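Local coordinates for protein purine nucleosidase, (IunH-1) (Sulfolobus solfataricus, PDB 3T8J) that belongs to the nucleoside hydrolase family and is an alpha/beta protein that holds a sodium ion beside the C-terminal ends of two neighbouring parallel strands of its central sheet, at residues A11-L16 with S216-Y221; V15-L20 with P237-T242. One frame throughout, in Å; residues are numbered along the deposited sequence. Where two conformers were deposited one is given.

How the interactions relate
Both contacts are buried and both use helix 12-23, which meets helix 209-227 in interaction 1 and helix 237-246, the next helix along the chain, in interaction 2. Interaction 1 lies further out, about 13 Å from the centre of the chain against about 7 Å for interaction 2. Its chemistry is mixed: two carboxylates meet two tyrosine rings, water is present, and sodium sits beside it on Asp14. Interaction 2 is a close, nearly parallel packing of Ser17, Ala239 and Thr242, with leucines alongside, and its hydroxyls bond to backbone carbonyls of their own helices. Asp13 joins the two, taking Tyr218 OH on OD1 and probably the backbone N of Ala239 on OD2.

Interaction 1 of 2, residues A11-L16 with S216-Y221; sequences AEDDVL and SMYLHY. With NA (sodium ion), chain B.
Glu12 reaches the two tyrosines through two bends: its CG lies between the backbone N and the carbonyl carbon (chi1 73°), and the chain turns again at chi2 (-58°). CG thereby settles over one face of the Tyr218 ring in a CH-pi contact, 3.8 Å from the ring centroid, while the carboxylate lies stacked over a face of Tyr221, its plane only 11° from that of the ring. There Glu12 OE1 approaches Tyr221 CG to 3.8 Å and also bonds to His79; OE2 accepts the backbone N of Asp13 and a water that binds Tyr221 OH weakly. Both carboxylate oxygens are thus held, which should fix its rotation.

At its rim, the Tyr218 ring meets Asp13. Tyr218 OH donates to the anti lone pair of Asp13 OD1, at 2.6 Å, with carboxylate and ring almost perpendicular. His236 bonds to the same oxygen. Leu16 CB and CD2 pack against the Tyr218 hydroxyl, and Val15 CG1 touches Met217 SD at 3.9 Å, giving the contact an apolar flank between two helices that run roughly antiparallel.

One turn of helix 12-23 also serves the metal. Asp14 OD2 accepts the N-cap backbone N of Ala11 at 2.9 Å, the half of a capping box that an alanine N-cap allows, and its OD1 binds sodium at 2.3 Å. Asp9, Asp13 and Asp14 belong to the aspartate-rich segment running from the first strand into this helix, a hallmark of nucleoside hydrolases; Asp9 and Asp14, with Ile121, Ser122 and a water, form the metal site.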
ATOM      1  N   ALA A  11       9.709 -25.970 -17.713  1.00 23.33           N
ATOM      2  CA  ALA A  11      10.863 -25.575 -18.517  1.00 23.48           C
ATOM      3  C   ALA A  11      12.014 -26.567 -18.190  1.00 24.52           C
ATOM      4  O   ALA A  11      11.789 -27.632 -17.567  1.00 23.77           O
ATOM      5  CB  ALA A  11      11.238 -24.105 -18.216  1.00 23.88           C
ATOM      6  N   GLU A  12      13.238 -26.258 -18.599  1.00 24.86           N
ATOM      7  CA  GLU A  12      14.348 -27.209 -18.492  1.00 24.97           C
ATOM      8  C   GLU A  12      14.566 -27.834 -17.100  1.00 25.55           C
ATOM      9  O   GLU A  12      14.678 -29.051 -16.976  1.00 25.34           O
ATOM     10  CB  GLU A  12      15.645 -26.592 -19.050  1.00 26.85           C
ATOM     11  CG  GLU A  12      16.334 -25.490 -18.180  1.00 27.62           C
ATOM     12  CD  GLU A  12      15.459 -24.284 -17.862  1.00 28.26           C
ATOM     13  OE1 GLU A  12      15.262 -23.452 -18.793  1.00 30.92           O
ATOM     14  OE2 GLU A  12      14.983 -24.164 -16.695  1.00 28.39           O
ATOM     15  N   ASP A  13      14.562 -27.008 -16.065  1.00 24.76           N
ATOM     16  CA  ASP A  13      14.908 -27.511 -14.737  1.00 24.88           C
ATOM     17  C   ASP A  13      13.742 -28.290 -14.123  1.00 23.82           C
ATOM     18  O   ASP A  13      13.964 -29.107 -13.201  1.00 24.36           O
ATOM     19  CB  ASP A  13      15.372 -26.379 -13.802  1.00 24.75           C
ATOM     20  CG  ASP A  13      16.621 -26.742 -12.999  1.00 27.05           C
ATOM     21  OD1 ASP A  13      17.546 -27.397 -13.539  1.00 29.12           O
ATOM     22  OD2 ASP A  13      16.718 -26.341 -11.828  1.00 26.64           O
ATOM     23  N   ASP A  14      12.514 -28.080 -14.612  1.00 22.72           N
ATOM     24  CA  ASP A  14      11.355 -28.910 -14.198  1.00 21.66           C
ATOM     25  C   ASP A  14      11.503 -30.316 -14.778  1.00 22.04           C
ATOM     26  O   ASP A  14      11.258 -31.306 -14.111  1.00 22.03           O
ATOM     27  CB  ASP A  14      10.009 -28.315 -14.678  1.00 21.39           C
ATOM     28  CG  ASP A  14       9.776 -26.893 -14.221  1.00 24.13           C
ATOM     29  OD1 ASP A  14       9.062 -26.720 -13.196  1.00 25.20           O
ATOM     30  OD2 ASP A  14      10.295 -25.935 -14.875  1.00 23.61           O
ATOM     31  N   VAL A  15      11.832 -30.391 -16.078  1.00 22.75           N
ATOM     32  CA  VAL A  15      12.099 -31.682 -16.720  1.00 23.83           C
ATOM     33  C   VAL A  15      13.208 -32.437 -15.993  1.00 24.55           C
ATOM     34  O   VAL A  15      13.050 -33.631 -15.646  1.00 24.81           O
ATOM     35  CB  VAL A  15      12.450 -31.522 -18.216  1.00 24.93           C
ATOM     36  CG1 VAL A  15      12.881 -32.909 -18.829  1.00 26.10           C
ATOM     37  CG2 VAL A  15      11.234 -30.948 -18.953  1.00 26.12           C
ATOM     38  N   LEU A  16      14.318 -31.760 -15.698  1.00 25.43           N
ATOM     39  CA  LEU A  16      15.408 -32.445 -14.999  1.00 26.41           C
ATOM     40  C   LEU A  16      15.026 -32.888 -13.575  1.00 25.98           C
ATOM     41  O   LEU A  16      15.454 -33.940 -13.125  1.00 26.64           O
ATOM     42  CB  LEU A  16      16.670 -31.587 -14.975  1.00 28.65           C
ATOM     43  CG  LEU A  16      17.965 -32.377 -14.810  1.00 30.79           C
ATOM     44  CD1 LEU A  16      18.339 -33.083 -16.124  1.00 33.45           C
ATOM     45  CD2 LEU A  16      19.112 -31.480 -14.359  1.00 31.81           C
ATOM     46  N   SER A 216      21.294 -29.796 -24.882  1.00 39.12           N
ATOM     47  CA  SER A 216      20.268 -29.185 -25.746  1.00 41.18           C
ATOM     48  C   SER A 216      19.279 -28.305 -24.971  1.00 37.58           C
ATOM     49  O   SER A 216      18.903 -27.209 -25.427  1.00 37.51           O
ATOM     50  CB  SER A 216      19.516 -30.278 -26.499  1.00 44.53           C
ATOM     51  OG  SER A 216      18.450 -29.755 -27.280  1.00 49.39           O
ATOM     52  N   MET A 217      18.866 -28.790 -23.800  1.00 34.78           N
ATOM     53  CA  MET A 217      17.842 -28.099 -23.003  1.00 32.45           C
ATOM     54  C   MET A 217      18.350 -26.873 -22.273  1.00 30.10           C
ATOM     55  O   MET A 217      17.551 -25.995 -21.972  1.00 28.84           O
ATOM     56  CB  MET A 217      17.204 -29.052 -21.968  1.00 31.32           C
ATOM     57  CG  MET A 217      16.328 -30.158 -22.556  1.00 33.47           C
ATOM     58  SD  MET A 217      15.265 -31.005 -21.330  1.00 34.78           S
ATOM     59  CE  MET A 217      16.503 -31.571 -20.161  1.00 34.92           C
ATOM     60  N   TYR A 218      19.656 -26.836 -21.978  1.00 29.78           N
ATOM     61  CA  TYR A 218      20.258 -25.800 -21.114  1.00 28.81           C
ATOM     62  C   TYR A 218      21.050 -24.727 -21.855  1.00 29.87           C
ATOM     63  O   TYR A 218      21.357 -23.690 -21.278  1.00 29.90           O
ATOM     64  CB  TYR A 218      21.140 -26.433 -20.003  1.00 28.16           C
ATOM     65  CG  TYR A 218      20.312 -26.987 -18.855  1.00 26.35           C
ATOM     66  CD1 TYR A 218      19.754 -28.260 -18.939  1.00 27.52           C
ATOM     67  CD2 TYR A 218      20.050 -26.233 -17.705  1.00 25.83           C
ATOM     68  CE1 TYR A 218      18.965 -28.775 -17.927  1.00 26.31           C
ATOM     69  CE2 TYR A 218      19.263 -26.751 -16.683  1.00 24.86           C
ATOM     70  CZ  TYR A 218      18.715 -28.020 -16.803  1.00 25.36           C
ATOM     71  OH  TYR A 218      17.926 -28.578 -15.797  1.00 25.30           O
ATOM     72  N   LEU A 219      21.348 -24.930 -23.133  1.00 32.15           N
ATOM     73  CA  LEU A 219      22.186 -23.968 -23.844  0.50 34.10           C
ATOM     74  C   LEU A 219      21.634 -22.543 -23.807  1.00 32.98           C
ATOM     75  O   LEU A 219      22.377 -21.602 -23.515  1.00 33.54           O
ATOM     76  CB  LEU A 219      22.413 -24.390 -25.292  0.50 38.01           C
ATOM     77  CG  LEU A 219      23.410 -23.506 -26.049  0.50 42.18           C
ATOM     78  CD1 LEU A 219      24.708 -23.311 -25.248  0.50 42.06           C
ATOM     79  CD2 LEU A 219      23.693 -24.107 -27.392  0.50 46.80           C
ATOM     80  N   HIS A 220      20.355 -22.369 -24.140  1.00 32.30           N
ATOM     81  CA  HIS A 220      19.753 -21.014 -24.182  1.00 31.43           C
ATOM     82  C   HIS A 220      19.754 -20.384 -22.792  1.00 29.55           C
ATOM     83  O   HIS A 220      20.139 -19.234 -22.640  1.00 30.35           O
ATOM     84  CB  HIS A 220      18.318 -21.064 -24.766  1.00 31.44           C
ATOM     85  CG  HIS A 220      17.621 -19.733 -24.804  1.00 31.97           C
ATOM     86  ND1 HIS A 220      17.300 -19.083 -25.976  1.00 35.50           N
ATOM     87  CD2 HIS A 220      17.161 -18.941 -23.802  1.00 31.30           C
ATOM     88  CE1 HIS A 220      16.705 -17.933 -25.699  1.00 35.59           C
ATOM     89  NE2 HIS A 220      16.603 -17.830 -24.381  1.00 32.91           N
ATOM     90  N   TYR A 221      19.319 -21.155 -21.790  1.00 27.89           N
ATOM     91  CA  TYR A 221      19.271 -20.702 -20.399  1.00 26.46           C
ATOM     92  C   TYR A 221      20.643 -20.314 -19.869  1.00 26.55           C
ATOM     93  O   TYR A 221      20.788 -19.307 -19.168  1.00 27.01           O
ATOM     94  CB  TYR A 221      18.692 -21.825 -19.541  1.00 25.36           C
ATOM     95  CG  TYR A 221      18.409 -21.532 -18.079  1.00 24.58           C
ATOM     96  CD1 TYR A 221      17.595 -20.484 -17.710  1.00 24.53           C
ATOM     97  CD2 TYR A 221      18.883 -22.386 -17.072  1.00 26.71           C
ATOM     98  CE1 TYR A 221      17.276 -20.264 -16.357  1.00 27.37           C
ATOM     99  CE2 TYR A 221      18.553 -22.172 -15.731  1.00 28.14           C
ATOM    100  CZ  TYR A 221      17.763 -21.110 -15.395  1.00 29.04           C
ATOM    101  OH  TYR A 221      17.425 -20.881 -14.068  1.00 29.30           O
TER
HETATM  102 NA    NA B 401       8.928 -24.775 -11.986  1.00 24.44          NA
HETATM  103  O   HOH W   1      15.188 -22.844 -14.224  1.00 25.52           O
HETATM  104  O   HOH W   2      10.837 -23.907 -13.056  1.00 21.68           O

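Interaction 2 of 2, residues V15-L20 with P237-T242; sequences VLSLYL and PDAITT
Ser17 and Thr242 bury the most surface, with Leu20 and Ala239 next, where two helices of the nucleoside hydrolase alpha/beta fold pack nearly parallel, with axes 8.5 Å apart and inclined by 20°. Small side chains permit this closeness: CA of Ser17 comes within 5.0 Å of CA of Ala239.

Ser17 points across the interface. With OG beside its own backbone N and anti to the carbonyl carbon (chi1 -68°), the hydroxyl can bond back to Asp13 O one turn earlier and still lie against the first turn of the partner helix, where OG is 3.4 Å from Asp238 CB. Asp13 also ties the helices by another route, its OD2 accepting the backbone N of Ala239.

Thr242 faces Ser17 with its two branches doing different work. OG1 sits over Ser17 CB at 3.2 Å, and CG2 extends past it to the backbone O of Ser17, 3.6 Å away. In the conformer described, Leu20 CD2 meets the same Thr242 methyl, CG2, at 3.9 Å, the two side chains lying alongside each other and pointing opposite ways. This CD2 also lies near the backbone O of Ala239, in the same first turn. Leu16 adds a looser touch, through CD2, on Ala239 CB, and its own side chain packs on Ile304 and Leu307 of helix 297-308.

The buried threonine hydroxyl is satisfied within its own helix: Thr242 OG1 donates to Asp238 O at 2.8 Å from above the carbonyl plane, 41° out of it, and that oxygen also accepts the backbone N of Thr242.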
ATOM      1  N   VAL A  15      11.832 -30.391 -16.078  1.00 22.75           N
ATOM      2  CA  VAL A  15      12.099 -31.682 -16.720  1.00 23.83           C
ATOM      3  C   VAL A  15      13.208 -32.437 -15.993  1.00 24.55           C
ATOM      4  O   VAL A  15      13.050 -33.631 -15.646  1.00 24.81           O
ATOM      5  CB  VAL A  15      12.450 -31.522 -18.216  1.00 24.93           C
ATOM      6  CG1 VAL A  15      12.881 -32.909 -18.829  1.00 26.10           C
ATOM      7  CG2 VAL A  15      11.234 -30.948 -18.953  1.00 26.12           C
ATOM      8  N   LEU A  16      14.318 -31.760 -15.698  1.00 25.43           N
ATOM      9  CA  LEU A  16      15.408 -32.445 -14.999  1.00 26.41           C
ATOM     10  C   LEU A  16      15.026 -32.888 -13.575  1.00 25.98           C
ATOM     11  O   LEU A  16      15.454 -33.940 -13.125  1.00 26.64           O
ATOM     12  CB  LEU A  16      16.670 -31.587 -14.975  1.00 28.65           C
ATOM     13  CG  LEU A  16      17.965 -32.377 -14.810  1.00 30.79           C
ATOM     14  CD1 LEU A  16      18.339 -33.083 -16.124  1.00 33.45           C
ATOM     15  CD2 LEU A  16      19.112 -31.480 -14.359  1.00 31.81           C
ATOM     16  N   SER A  17      14.205 -32.092 -12.906  1.00 24.00           N
ATOM     17  CA  SER A  17      13.725 -32.450 -11.551  1.00 23.35           C
ATOM     18  C   SER A  17      12.825 -33.715 -11.586  1.00 23.45           C
ATOM     19  O   SER A  17      12.963 -34.618 -10.727  1.00 23.97           O
ATOM     20  CB  SER A  17      12.965 -31.269 -10.942  1.00 22.64           C
ATOM     21  OG  SER A  17      13.847 -30.186 -10.668  1.00 23.32           O
ATOM     22  N   LEU A  18      11.897 -33.769 -12.539  1.00 23.07           N
ATOM     23  CA  LEU A  18      11.069 -34.956 -12.748  1.00 23.20           C
ATOM     24  C   LEU A  18      11.986 -36.167 -12.928  1.00 24.14           C
ATOM     25  O   LEU A  18      11.793 -37.230 -12.309  1.00 24.06           O
ATOM     26  CB  LEU A  18      10.171 -34.762 -13.975  1.00 23.47           C
ATOM     27  CG  LEU A  18       9.390 -35.994 -14.429  1.00 23.51           C
ATOM     28  CD1 LEU A  18       8.368 -36.464 -13.405  1.00 25.94           C
ATOM     29  CD2 LEU A  18       8.710 -35.698 -15.768  1.00 25.32           C
ATOM     30  N   TYR A  19      12.987 -36.021 -13.798  1.00 24.83           N
ATOM     31  CA  TYR A  19      13.904 -37.127 -14.080  1.00 27.02           C
ATOM     32  C   TYR A  19      14.732 -37.533 -12.848  1.00 27.71           C
ATOM     33  O   TYR A  19      14.989 -38.719 -12.650  1.00 29.10           O
ATOM     34  CB  TYR A  19      14.790 -36.820 -15.279  1.00 27.63           C
ATOM     35  CG  TYR A  19      14.094 -36.788 -16.623  1.00 28.41           C
ATOM     36  CD1 TYR A  19      12.760 -37.174 -16.791  1.00 26.72           C
ATOM     37  CD2 TYR A  19      14.785 -36.411 -17.753  1.00 30.60           C
ATOM     38  CE1 TYR A  19      12.149 -37.167 -18.050  1.00 27.78           C
ATOM     39  CE2 TYR A  19      14.177 -36.401 -19.014  1.00 31.69           C
ATOM     40  CZ  TYR A  19      12.869 -36.787 -19.159  1.00 29.08           C
ATOM     41  OH  TYR A  19      12.289 -36.772 -20.416  1.00 30.44           O
ATOM     42  N   LEU A  20      15.146 -36.572 -12.020  1.00 26.36           N
ATOM     43  CA  LEU A  20      15.904 -36.879 -10.806  0.50 27.88           C
ATOM     44  C   LEU A  20      15.060 -37.780  -9.903  1.00 27.56           C
ATOM     45  O   LEU A  20      15.566 -38.760  -9.353  1.00 29.00           O
ATOM     46  CB  LEU A  20      16.329 -35.589 -10.082  0.50 27.83           C
ATOM     47  CG  LEU A  20      17.460 -35.616  -9.045  0.50 29.32           C
ATOM     48  CD1 LEU A  20      18.753 -36.196  -9.607  0.50 32.21           C
ATOM     49  CD2 LEU A  20      17.714 -34.212  -8.468  0.50 29.77           C
ATOM     50  N   PRO A 237      17.984 -24.089  -9.908  1.00 22.01           N
ATOM     51  CA  PRO A 237      17.095 -23.807  -8.782  1.00 21.66           C
ATOM     52  C   PRO A 237      16.214 -24.995  -8.401  1.00 21.72           C
ATOM     53  O   PRO A 237      16.109 -25.360  -7.205  1.00 21.90           O
ATOM     54  CB  PRO A 237      16.260 -22.605  -9.272  1.00 20.88           C
ATOM     55  CG  PRO A 237      16.339 -22.658 -10.758  1.00 21.71           C
ATOM     56  CD  PRO A 237      17.715 -23.220 -11.067  1.00 23.00           C
ATOM     57  N   ASP A 238      15.550 -25.592  -9.380  1.00 21.38           N
ATOM     58  CA  ASP A 238      14.623 -26.702  -9.119  1.00 21.49           C
ATOM     59  C   ASP A 238      15.349 -28.018  -8.860  1.00 22.41           C
ATOM     60  O   ASP A 238      14.953 -28.784  -7.978  1.00 22.39           O
ATOM     61  CB  ASP A 238      13.644 -26.834 -10.294  1.00 21.74           C
ATOM     62  CG  ASP A 238      12.960 -25.528 -10.612  1.00 24.12           C
ATOM     63  OD1 ASP A 238      12.697 -24.722  -9.683  1.00 23.21           O
ATOM     64  OD2 ASP A 238      12.687 -25.260 -11.807  1.00 29.75           O
ATOM     65  N   ALA A 239      16.426 -28.275  -9.593  1.00 22.31           N
ATOM     66  CA  ALA A 239      17.149 -29.522  -9.419  1.00 23.97           C
ATOM     67  C   ALA A 239      17.847 -29.603  -8.057  1.00 24.42           C
ATOM     68  O   ALA A 239      17.925 -30.680  -7.468  1.00 25.64           O
ATOM     69  CB  ALA A 239      18.149 -29.732 -10.589  1.00 25.65           C
ATOM     70  N   ILE A 240      18.325 -28.468  -7.542  1.00 23.89           N
ATOM     71  CA  ILE A 240      18.859 -28.424  -6.178  1.00 24.40           C
ATOM     72  C   ILE A 240      17.764 -28.698  -5.144  1.00 24.02           C
ATOM     73  O   ILE A 240      17.977 -29.477  -4.192  1.00 24.44           O
ATOM     74  CB  ILE A 240      19.593 -27.097  -5.892  1.00 24.38           C
ATOM     75  CG1 ILE A 240      20.927 -27.054  -6.629  1.00 26.90           C
ATOM     76  CG2 ILE A 240      19.853 -26.934  -4.375  1.00 25.63           C
ATOM     77  CD1 ILE A 240      21.624 -25.656  -6.624  1.00 27.41           C
ATOM     78  N   THR A 241      16.594 -28.076  -5.323  1.00 21.81           N
ATOM     79  CA  THR A 241      15.470 -28.299  -4.419  1.00 21.92           C
ATOM     80  C   THR A 241      15.119 -29.789  -4.389  1.00 22.39           C
ATOM     81  O   THR A 241      14.930 -30.380  -3.330  1.00 23.25           O
ATOM     82  CB  THR A 241      14.242 -27.477  -4.839  1.00 19.68           C
ATOM     83  OG1 THR A 241      14.605 -26.081  -4.870  1.00 21.53           O
ATOM     84  CG2 THR A 241      13.052 -27.701  -3.879  1.00 21.29           C
ATOM     85  N   THR A 242      15.036 -30.380  -5.570  1.00 22.84           N
ATOM     86  CA  THR A 242      14.703 -31.795  -5.732  1.00 22.87           C
ATOM     87  C   THR A 242      15.763 -32.712  -5.106  1.00 24.62           C
ATOM     88  O   THR A 242      15.446 -33.705  -4.445  1.00 25.83           O
ATOM     89  CB  THR A 242      14.516 -32.133  -7.234  1.00 22.37           C
ATOM     90  OG1 THR A 242      13.542 -31.243  -7.812  1.00 21.90           O
ATOM     91  CG2 THR A 242      14.042 -33.569  -7.434  1.00 22.68           C
TER